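Local coordinates for chitin oligosaccharide binding protein NagB2 (Paenibacillus sp. FPU-7, PDB 7EHU), which probably captures chitin oligosaccharides outside the cell as a solute-binding protein, and holds three linked N-acetylglucosamine units in its pocket, at residues R35-R40 and V71-N76; T225-D229 and V418-Q422; L123-F128 and P356-G360. All coordinates share one frame; numbering follows the deposited sequence.

How the contacts relate
From the N terminus, contact 1 comes first: it closes the shortest of the three connections, running from strand 30-36 through helix 44-60 and strand 64-70 to the start of helix 73-86, and it lies on the sugar site. It is complete before the others open. Contact 3 then begins at 123-128, after helix 115-121, and contact 2 at 225-229, before helix 230-244. Contact 3 closes at 356-360 and contact 2 at 418-422, so these two long closures cross rather than nest. Contact 3 joins two loops, while contact 2 ties a turn to the C-terminal helix 414-430. Their centres are about 37 Å apart, and contact 1 touches neither.

Contact 1: R35-R40 and V71-N76. With NAG (2-acetamido-2-deoxy-beta-D-glucopyranose), chain B; NAG (2-acetamido-2-deoxy-beta-D-glucopyranose), chain C; NAG (2-acetamido-2-deoxy-beta-D-glucopyranose), chain D.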
loop_
_atom_site.group_PDB
_atom_site.type_symbol
_atom_site.label_atom_id
_atom_site.label_comp_id
_atom_site.label_asym_id
_atom_site.label_seq_id
_atom_site.Cartn_x
_atom_site.Cartn_y
_atom_site.Cartn_z
ATOM N N ARG A 35 16.690 -5.353 -5.743
ATOM C CA ARG A 35 15.436 -6.058 -5.522
ATOM C C ARG A 35 14.266 -5.102 -5.697
ATOM O O ARG A 35 14.167 -4.098 -4.985
ATOM C CB ARG A 35 15.436 -6.649 -4.112
ATOM C CG ARG A 35 14.106 -7.227 -3.637
ATOM C CD ARG A 35 13.709 -8.546 -4.308
ATOM N NE ARG A 35 14.823 -9.470 -4.312
ATOM C CZ ARG A 35 15.342 -10.062 -3.237
ATOM N NH1 ARG A 35 14.813 -9.841 -2.043
ATOM N NH2 ARG A 35 16.417 -10.832 -3.345
ATOM N N HIS A 36 13.359 -5.431 -6.617
ATOM C CA HIS A 36 12.193 -4.602 -6.867
ATOM C C HIS A 36 10.980 -5.517 -6.992
ATOM O O HIS A 36 11.105 -6.745 -7.118
ATOM C CB HIS A 36 12.365 -3.765 -8.132
ATOM C CG HIS A 36 12.374 -4.580 -9.374
ATOM N ND1 HIS A 36 11.222 -4.884 -10.071
ATOM C CD2 HIS A 36 13.389 -5.184 -10.039
ATOM C CE1 HIS A 36 11.535 -5.632 -11.109
ATOM N NE2 HIS A 36 12.838 -5.818 -11.122
ATOM N N ILE A 37 9.797 -4.912 -6.958
ATOM C CA ILE A 37 8.531 -5.640 -6.963
ATOM C C ILE A 37 7.744 -5.417 -8.253
ATOM O O ILE A 37 6.567 -5.796 -8.334
ATOM C CB ILE A 37 7.694 -5.307 -5.713
ATOM C CG1 ILE A 37 7.387 -3.800 -5.626
ATOM C CG2 ILE A 37 8.395 -5.795 -4.457
ATOM C CD1 ILE A 37 6.341 -3.483 -4.581
ATOM N N ASN A 38 8.362 -4.849 -9.280
ATOM C CA ASN A 38 7.642 -4.451 -10.498
ATOM C C ASN A 38 7.612 -5.559 -11.543
ATOM O O ASN A 38 8.149 -5.420 -12.644
ATOM C CB ASN A 38 8.252 -3.174 -11.040
ATOM C CG ASN A 38 8.166 -2.076 -10.046
ATOM O OD1 ASN A 38 7.069 -1.793 -9.546
ATOM N ND2 ASN A 38 9.299 -1.490 -9.688
ATOM N N VAL A 39 6.945 -6.664 -11.174
ATOM C CA VAL A 39 6.948 -7.897 -11.958
ATOM C C VAL A 39 5.701 -8.084 -12.821
ATOM O O VAL A 39 5.751 -8.806 -13.819
ATOM C CB VAL A 39 7.179 -9.147 -11.074
ATOM C CG1 VAL A 39 8.509 -9.064 -10.372
ATOM C CG2 VAL A 39 6.045 -9.368 -10.083
ATOM N N ARG A 40 4.566 -7.503 -12.434
ATOM C CA ARG A 40 3.328 -7.757 -13.162
ATOM C C ARG A 40 3.274 -6.916 -14.436
ATOM O O ARG A 40 3.943 -5.887 -14.553
ATOM C CB ARG A 40 2.112 -7.428 -12.293
ATOM C CG ARG A 40 1.984 -8.278 -11.029
ATOM C CD ARG A 40 0.687 -7.932 -10.258
ATOM N NE ARG A 40 0.506 -8.685 -9.011
ATOM C CZ ARG A 40 0.576 -8.192 -7.768
ATOM N NH1 ARG A 40 0.825 -6.911 -7.522
ATOM N NH2 ARG A 40 0.365 -9.003 -6.750
ATOM N N VAL A 71 10.664 -9.526 -7.811
ATOM C CA VAL A 71 9.975 -10.508 -6.980
ATOM C C VAL A 71 8.581 -9.971 -6.669
ATOM O O VAL A 71 8.424 -8.774 -6.407
ATOM C CB VAL A 71 10.777 -10.743 -5.679
ATOM C CG1 VAL A 71 10.100 -11.726 -4.765
ATOM C CG2 VAL A 71 12.202 -11.225 -6.004
ATOM N N GLU A 72 7.574 -10.847 -6.700
ATOM C CA GLU A 72 6.217 -10.451 -6.359
ATOM C C GLU A 72 6.164 -9.803 -4.985
ATOM O O GLU A 72 6.853 -10.225 -4.062
ATOM C CB GLU A 72 5.317 -11.698 -6.305
ATOM C CG GLU A 72 5.245 -12.603 -7.520
ATOM C CD GLU A 72 4.791 -14.005 -7.128
ATOM O OE1 GLU A 72 3.633 -14.126 -6.673
ATOM O OE2 GLU A 72 5.594 -14.975 -7.239
ATOM N N ASP A 73 5.287 -8.807 -4.848
ATOM C CA ASP A 73 5.146 -8.018 -3.628
ATOM C C ASP A 73 5.120 -8.866 -2.355
ATOM O O ASP A 73 5.949 -8.674 -1.451
ATOM C CB ASP A 73 3.933 -7.062 -3.747
ATOM C CG ASP A 73 2.588 -7.735 -4.130
ATOM O OD1 ASP A 73 2.448 -8.963 -4.212
ATOM O OD2 ASP A 73 1.639 -6.946 -4.401
ATOM N N THR A 74 4.171 -9.795 -2.245
ATOM C CA THR A 74 4.035 -10.537 -0.991
ATOM C C THR A 74 5.256 -11.417 -0.741
ATOM O O THR A 74 5.729 -11.542 0.401
ATOM C CB THR A 74 2.790 -11.431 -1.000
ATOM O OG1 THR A 74 2.872 -12.306 -2.120
ATOM C CG2 THR A 74 1.502 -10.612 -1.052
ATOM N N VAL A 75 5.777 -12.037 -1.799
ATOM C CA VAL A 75 6.923 -12.926 -1.668
ATOM C C VAL A 75 8.137 -12.140 -1.193
ATOM O O VAL A 75 8.847 -12.570 -0.277
ATOM C CB VAL A 75 7.184 -13.636 -3.009
ATOM C CG1 VAL A 75 8.468 -14.459 -2.961
ATOM C CG2 VAL A 75 6.001 -14.529 -3.400
ATOM N N ASN A 76 8.373 -10.951 -1.763
ATOM C CA ASN A 76 9.541 -10.183 -1.342
ATOM C C ASN A 76 9.416 -9.779 0.125
ATOM O O ASN A 76 10.324 -10.007 0.927
ATOM C CB ASN A 76 9.726 -8.932 -2.187
ATOM C CG ASN A 76 10.939 -8.171 -1.777
ATOM O OD1 ASN A 76 12.013 -8.756 -1.694
ATOM N ND2 ASN A 76 10.781 -6.892 -1.422
HETATM C C1 NAG B . 2.875 0.172 -10.006
HETATM C C2 NAG B . 1.989 -0.954 -9.445
HETATM C C3 NAG B . 1.871 -0.849 -7.930
HETATM C C4 NAG B . 3.212 -0.566 -7.262
HETATM C C5 NAG B . 3.987 0.510 -8.007
HETATM C C6 NAG B . 5.379 0.725 -7.469
HETATM C C7 NAG B . 0.125 -1.761 -10.869
HETATM C C8 NAG B . -1.264 -1.448 -11.364
HETATM N N2 NAG B . 0.663 -0.861 -10.038
HETATM O O1 NAG B . 3.083 -0.000 -11.365
HETATM O O3 NAG B . 1.278 -2.054 -7.449
HETATM O O4 NAG B . 2.959 0.014 -5.983
HETATM O O5 NAG B . 4.113 0.152 -9.384
HETATM O O6 NAG B . 6.070 -0.500 -7.297
HETATM O O7 NAG B . 0.720 -2.794 -11.183
HETATM C C1 NAG C . 3.105 -0.803 -4.832
HETATM C C2 NAG C . 3.112 0.160 -3.658
HETATM C C3 NAG C . 3.020 -0.593 -2.334
HETATM C C4 NAG C . 1.902 -1.626 -2.349
HETATM C C5 NAG C . 2.058 -2.497 -3.588
HETATM C C6 NAG C . 0.973 -3.530 -3.763
HETATM C C7 NAG C . 4.397 2.235 -4.102
HETATM C C8 NAG C . 5.756 2.855 -4.064
HETATM N N2 NAG C . 4.325 0.965 -3.678
HETATM O O3 NAG C . 2.825 0.371 -1.310
HETATM O O4 NAG C . 2.025 -2.472 -1.209
HETATM O O5 NAG C . 2.012 -1.656 -4.747
HETATM O O6 NAG C . 1.243 -4.362 -4.887
HETATM O O7 NAG C . 3.412 2.863 -4.479
HETATM C C1 NAG D . 1.048 -2.367 -0.213
HETATM C C2 NAG D . 1.295 -3.470 0.788
HETATM C C3 NAG D . 0.388 -3.307 2.006
HETATM C C4 NAG D . 0.541 -1.910 2.596
HETATM C C5 NAG D . 0.318 -0.852 1.519
HETATM C C6 NAG D . 0.557 0.562 2.005
HETATM C C7 NAG D . 2.146 -5.642 0.038
HETATM C C8 NAG D . 1.797 -6.975 -0.566
HETATM N N2 NAG D . 1.132 -4.789 0.198
HETATM O O3 NAG D . 0.738 -4.306 2.956
HETATM O O4 NAG D . -0.404 -1.669 3.635
HETATM O O5 NAG D . 1.208 -1.100 0.419
HETATM O O6 NAG D . 1.886 0.744 2.468
HETATM O O7 NAG D . 3.294 -5.357 0.379
HETATM O O HOH W 1 4.473 -7.025 -7.141
HETATM O O HOH W 2 -0.474 -9.092 -4.053
#
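R40 and D73 form a salt bridge at the sugar-binding cleft, where the loop after strand 30-36 of a beta-alpha-beta unit (30-36, 44-60, 64-70) meets helix 73-86. R40 NH1 reaches D73 OD2 at 3.2 Å from above the carboxylate plane, the planes 76° apart; NH2 bonds the carboxylate only weakly, and donates to a water beside OD1. With CG between its backbone N and carbonyl carbon (chi1 53°), D73 turns OD1 back to accept from T74 N, while OD2 takes a hydrogen bond from O6 of the chain C NAG at 2.7 Å. An acid suits this place, accepting from sugar and arginine together. N38 OD1 accepts from O6 of the chain B NAG, 2.8 Å away. R35 NH1 donates to N76 OD1 at 3.0 Å, near the guanidinium plane, although R35 is held mainly by salt bridges to D69 and E84. V71 N bonds to H36 O, continuing the strand pairing. V71 CG2 packs on R35 CD at 3.5 Å, and branched V39 lays CG1 against the V71 backbone. At I37, CA makes a C-H...O contact of 3.2 Å with V71 O, and the carbonyl O accepts from a water that accepts from D73 N.

Contact 2: T225-D229 and V418-Q422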
loop_
_atom_site.group_PDB
_atom_site.type_symbol
_atom_site.label_atom_id
_atom_site.label_comp_id
_atom_site.label_asym_id
_atom_site.label_seq_id
_atom_site.Cartn_x
_atom_site.Cartn_y
_atom_site.Cartn_z
ATOM N N THR A 225 -4.223 -0.713 23.774
ATOM C CA THR A 225 -5.490 -1.111 23.183
ATOM C C THR A 225 -5.369 -2.579 22.802
ATOM O O THR A 225 -4.274 -3.139 22.773
ATOM C CB THR A 225 -5.787 -0.261 21.944
ATOM O OG1 THR A 225 -4.792 -0.561 20.956
ATOM C CG2 THR A 225 -5.768 1.226 22.276
ATOM N N LYS A 226 -6.498 -3.215 22.508
ATOM C CA LYS A 226 -6.510 -4.628 22.167
ATOM C C LYS A 226 -7.392 -4.869 20.952
ATOM O O LYS A 226 -8.395 -4.176 20.736
ATOM C CB LYS A 226 -7.058 -5.472 23.322
ATOM C CG LYS A 226 -6.204 -5.446 24.576
ATOM C CD LYS A 226 -6.796 -6.360 25.653
ATOM C CE LYS A 226 -6.270 -6.020 27.032
ATOM N NZ LYS A 226 -4.824 -6.323 27.138
ATOM N N TRP A 227 -7.035 -5.911 20.200
ATOM C CA TRP A 227 -7.862 -6.331 19.074
ATOM C C TRP A 227 -9.259 -6.712 19.544
ATOM O O TRP A 227 -10.227 -6.593 18.779
ATOM C CB TRP A 227 -7.200 -7.523 18.385
ATOM C CG TRP A 227 -5.924 -7.181 17.673
ATOM C CD1 TRP A 227 -4.656 -7.252 18.174
ATOM C CD2 TRP A 227 -5.788 -6.741 16.318
ATOM N NE1 TRP A 227 -3.738 -6.881 17.218
ATOM C CE2 TRP A 227 -4.413 -6.554 16.074
ATOM C CE3 TRP A 227 -6.697 -6.470 15.289
ATOM C CZ2 TRP A 227 -3.929 -6.133 14.845
ATOM C CZ3 TRP A 227 -6.210 -6.043 14.073
ATOM C CH2 TRP A 227 -4.845 -5.871 13.863
ATOM N N THR A 228 -9.376 -7.158 20.804
ATOM C CA THR A 228 -10.652 -7.567 21.372
ATOM C C THR A 228 -11.510 -6.397 21.847
ATOM O O THR A 228 -12.639 -6.626 22.299
ATOM C CB THR A 228 -10.399 -8.508 22.562
ATOM O OG1 THR A 228 -9.449 -7.888 23.434
ATOM C CG2 THR A 228 -9.868 -9.873 22.113
ATOM N N ASP A 229 -11.014 -5.167 21.783
ATOM C CA ASP A 229 -11.828 -4.023 22.171
ATOM C C ASP A 229 -13.116 -4.017 21.351
ATOM O O ASP A 229 -13.078 -4.251 20.136
ATOM C CB ASP A 229 -11.026 -2.744 21.929
ATOM C CG ASP A 229 -9.919 -2.537 22.968
ATOM O OD1 ASP A 229 -9.097 -1.609 22.772
ATOM O OD2 ASP A 229 -9.886 -3.275 23.986
ATOM N N VAL A 418 -10.778 -11.839 16.754
ATOM C CA VAL A 418 -10.098 -10.859 17.597
ATOM C C VAL A 418 -9.394 -11.557 18.762
ATOM O O VAL A 418 -8.347 -11.095 19.223
ATOM C CB VAL A 418 -11.020 -9.708 18.052
ATOM C CG1 VAL A 418 -11.477 -8.843 16.849
ATOM C CG2 VAL A 418 -12.231 -10.222 18.848
ATOM N N GLU A 419 -9.946 -12.678 19.249
ATOM C CA GLU A 419 -9.281 -13.451 20.299
ATOM C C GLU A 419 -7.938 -13.989 19.806
ATOM O O GLU A 419 -6.912 -13.883 20.496
ATOM C CB GLU A 419 -10.207 -14.593 20.764
ATOM C CG GLU A 419 -9.610 -15.560 21.784
ATOM C CD GLU A 419 -10.463 -16.816 22.028
ATOM O OE1 GLU A 419 -10.788 -17.556 21.073
ATOM O OE2 GLU A 419 -10.804 -17.069 23.197
ATOM N N LYS A 420 -7.934 -14.574 18.604
ATOM C CA LYS A 420 -6.704 -15.087 18.009
ATOM C C LYS A 420 -5.698 -13.963 17.786
ATOM O O LYS A 420 -4.502 -14.119 18.057
ATOM C CB LYS A 420 -7.065 -15.790 16.695
ATOM C CG LYS A 420 -5.930 -16.409 15.886
ATOM C CD LYS A 420 -6.492 -17.002 14.583
ATOM C CE LYS A 420 -5.411 -17.407 13.585
ATOM N NZ LYS A 420 -5.929 -17.530 12.163
ATOM N N MET A 421 -6.173 -12.808 17.331
ATOM C CA MET A 421 -5.284 -11.677 17.082
ATOM C C MET A 421 -4.670 -11.161 18.363
ATOM O O MET A 421 -3.479 -10.848 18.400
ATOM C CB MET A 421 -6.046 -10.573 16.368
ATOM C CG MET A 421 -6.343 -10.814 14.914
ATOM S SD MET A 421 -4.889 -11.334 13.933
ATOM C CE MET A 421 -3.762 -10.080 14.218
ATOM N N GLN A 422 -5.450 -11.073 19.435
ATOM C CA GLN A 422 -4.856 -10.569 20.671
ATOM C C GLN A 422 -3.873 -11.574 21.264
ATOM O O GLN A 422 -2.872 -11.174 21.871
ATOM C CB GLN A 422 -5.929 -10.193 21.694
ATOM C CG GLN A 422 -5.391 -9.371 22.870
ATOM C CD GLN A 422 -4.653 -8.119 22.409
ATOM O OE1 GLN A 422 -5.069 -7.465 21.459
ATOM N NE2 GLN A 422 -3.554 -7.787 23.072
HETATM O O HOH W 3 -2.395 -5.026 22.734
#
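The backbones of T228 and V418 approach to 5.0 Å between CA atoms, where a type I beta turn, K226 to D229, lies against helix 414-430. The turn is closed by D229 N to K226 O and braced by D229 OD1, which accepts from K226 N at 3.1 Å. The Q422 side chain binds the backbone of the turn: OE1 takes W227 N at 2.8 Å, the donor tilted 24° from the carbonyl plane. Q422 starts with CG anti to its N (chi1 -167°) and bends at chi2, which brings the amide back to the turn; glutamine suits the place because its NE2 can also donate, to D426 and to a water held by T225 O. M421 CB lies over the broad W227 indole, 3.9 Å from the five-membered ring centroid, in a CH-pi contact, and M421 SD stands farther off above the six-membered ring in a Met-aromatic contact. Without the indole, as with an alanine here, M421 would probably face a gap and Q425 would lose its NE1 donor. The ring also stacks on F220 and touches V396 of helix 394-408 and F236 of helix 230-244. Branched V418 fits close to the turn, with CG1 3.2 Å from W227 O.

Contact 3: L123-F128 and P356-G360; sequences LEDKFF and PSMKG
K359 lies along the backbone of 125-128, and each part of its chain meets something there. CB and CG border K126 O, the carbonyl that accepts a hydrogen bond from K359 N at 2.9 Å. CG also sits over one face of F128, 4.1 Å from the ring centroid and offset toward the rim, a CH-pi contact in which the two side chains run past each other in opposite directions. Extended beyond CG, the lysine carries CD beside D125 O and CE to 3.2 Å from F127 O. At the tip, NZ donates to D125 O at 2.8 Å, tilted 27° from the carbonyl plane. A long, flexible lysine suits this course: CG packs on a ring, the later methylenes run past carbonyl oxygens, and the ammonium serves a turn carbonyl, with the D125 carboxylate some way off.

The backbones are joined by a single antiparallel bridge, F127 and M358 being its non-hydrogen-bonded pair, flanked by K359 N to K126 O and by F128 N to S357 O at 3.1 Å. The CB of M358 is directed away from the other segment, yet CG lies over the face of F127, and SD is oblique to that ring in a Met-aromatic contact. A bend at chi3 (75°) turns CE to L123 CD2, 3.6 Å away; an unbranched thioether can follow such a path.

Around this joint, F127 packs on L142 and P143 of strand 138-154, L123 on helix 115-121, and M358 on L342 of helix 342-352. Q345 of the same helix accepts from the backbone N of both S357 and M358, while W314 of strand 309-320 meets the F128 ring.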
loop_
_atom_site.group_PDB
_atom_site.type_symbol
_atom_site.label_atom_id
_atom_site.label_comp_id
_atom_site.label_asym_id
_atom_site.label_seq_id
_atom_site.Cartn_x
_atom_site.Cartn_y
_atom_site.Cartn_z
ATOM N N LEU A 123 19.111 16.315 -0.852
ATOM C CA LEU A 123 17.798 15.684 -0.759
ATOM C C LEU A 123 17.188 15.756 0.638
ATOM O O LEU A 123 16.083 15.250 0.831
ATOM C CB LEU A 123 17.908 14.216 -1.207
ATOM C CG LEU A 123 18.070 13.989 -2.712
ATOM C CD1 LEU A 123 18.450 12.518 -2.972
ATOM C CD2 LEU A 123 16.821 14.355 -3.488
ATOM N N GLU A 124 17.854 16.382 1.614
ATOM C CA GLU A 124 17.412 16.238 3.003
ATOM C C GLU A 124 15.957 16.611 3.211
ATOM O O GLU A 124 15.240 15.956 3.977
ATOM C CB GLU A 124 18.231 17.145 3.922
ATOM C CG GLU A 124 19.658 16.800 3.998
ATOM C CD GLU A 124 20.403 17.791 4.825
ATOM O OE1 GLU A 124 20.618 17.478 6.012
ATOM O OE2 GLU A 124 20.692 18.902 4.289
ATOM N N ASP A 125 15.536 17.710 2.604
ATOM C CA ASP A 125 14.233 18.322 2.829
ATOM C C ASP A 125 13.236 18.076 1.699
ATOM O O ASP A 125 12.193 18.741 1.653
ATOM C CB ASP A 125 14.414 19.832 2.988
ATOM C CG ASP A 125 15.530 20.176 3.946
ATOM O OD1 ASP A 125 15.302 19.984 5.148
ATOM O OD2 ASP A 125 16.609 20.658 3.523
ATOM N N LYS A 126 13.539 17.171 0.773
ATOM C CA LYS A 126 12.794 17.067 -0.474
ATOM C C LYS A 126 11.580 16.158 -0.397
ATOM O O LYS A 126 10.748 16.178 -1.303
ATOM C CB LYS A 126 13.737 16.592 -1.583
ATOM C CG LYS A 126 14.549 17.676 -2.249
ATOM C CD LYS A 126 15.196 18.676 -1.327
ATOM C CE LYS A 126 15.826 19.810 -2.146
ATOM N NZ LYS A 126 16.679 20.590 -1.270
ATOM N N PHE A 127 11.450 15.353 0.637
ATOM C CA PHE A 127 10.365 14.389 0.744
ATOM C C PHE A 127 9.228 14.950 1.585
ATOM O O PHE A 127 9.448 15.611 2.587
ATOM C CB PHE A 127 10.894 13.072 1.333
ATOM C CG PHE A 127 11.880 12.380 0.422
ATOM C CD1 PHE A 127 13.218 12.729 0.425
ATOM C CD2 PHE A 127 11.467 11.420 -0.489
ATOM C CE1 PHE A 127 14.105 12.128 -0.418
ATOM C CE2 PHE A 127 12.356 10.826 -1.341
ATOM C CZ PHE A 127 13.675 11.165 -1.300
ATOM N N PHE A 128 7.995 14.651 1.195
ATOM C CA PHE A 128 6.869 15.073 2.022
ATOM C C PHE A 128 7.025 14.565 3.455
ATOM O O PHE A 128 6.808 15.310 4.417
ATOM C CB PHE A 128 5.546 14.582 1.429
ATOM C CG PHE A 128 5.131 15.294 0.175
ATOM C CD1 PHE A 128 4.639 16.583 0.210
ATOM C CD2 PHE A 128 5.250 14.673 -1.048
ATOM C CE1 PHE A 128 4.258 17.219 -0.966
ATOM C CE2 PHE A 128 4.873 15.314 -2.207
ATOM C CZ PHE A 128 4.388 16.578 -2.165
ATOM N N PRO A 356 3.655 11.465 -6.246
ATOM C CA PRO A 356 5.037 11.771 -5.831
ATOM C C PRO A 356 5.291 11.596 -4.343
ATOM O O PRO A 356 4.423 11.833 -3.496
ATOM C CB PRO A 356 5.219 13.236 -6.230
ATOM C CG PRO A 356 4.272 13.407 -7.377
ATOM C CD PRO A 356 3.072 12.573 -7.038
ATOM N N SER A 357 6.522 11.194 -4.033
ATOM C CA SER A 357 7.027 11.301 -2.668
ATOM C C SER A 357 7.855 12.555 -2.435
ATOM O O SER A 357 8.153 12.871 -1.277
ATOM C CB SER A 357 7.874 10.081 -2.322
ATOM O OG SER A 357 8.972 10.015 -3.205
ATOM N N MET A 358 8.240 13.263 -3.498
ATOM C CA MET A 358 9.077 14.453 -3.429
ATOM C C MET A 358 8.236 15.671 -3.753
ATOM O O MET A 358 7.292 15.593 -4.538
ATOM C CB MET A 358 10.202 14.327 -4.466
ATOM C CG MET A 358 11.204 13.223 -4.086
ATOM S SD MET A 358 12.517 13.036 -5.291
ATOM C CE MET A 358 13.477 14.517 -4.880
ATOM N N LYS A 359 8.581 16.787 -3.118
ATOM C CA LYS A 359 7.845 18.040 -3.251
ATOM C C LYS A 359 8.154 18.764 -4.555
ATOM O O LYS A 359 9.249 18.685 -5.090
ATOM C CB LYS A 359 8.227 18.983 -2.102
ATOM C CG LYS A 359 7.923 18.460 -0.706
ATOM C CD LYS A 359 8.519 19.349 0.368
ATOM C CE LYS A 359 8.795 18.617 1.635
ATOM N NZ LYS A 359 9.598 19.400 2.581
ATOM N N GLY A 360 7.180 19.521 -5.042
ATOM C CA GLY A 360 7.429 20.425 -6.144
ATOM C C GLY A 360 7.210 19.898 -7.544
ATOM O O GLY A 360 7.561 20.594 -8.505
#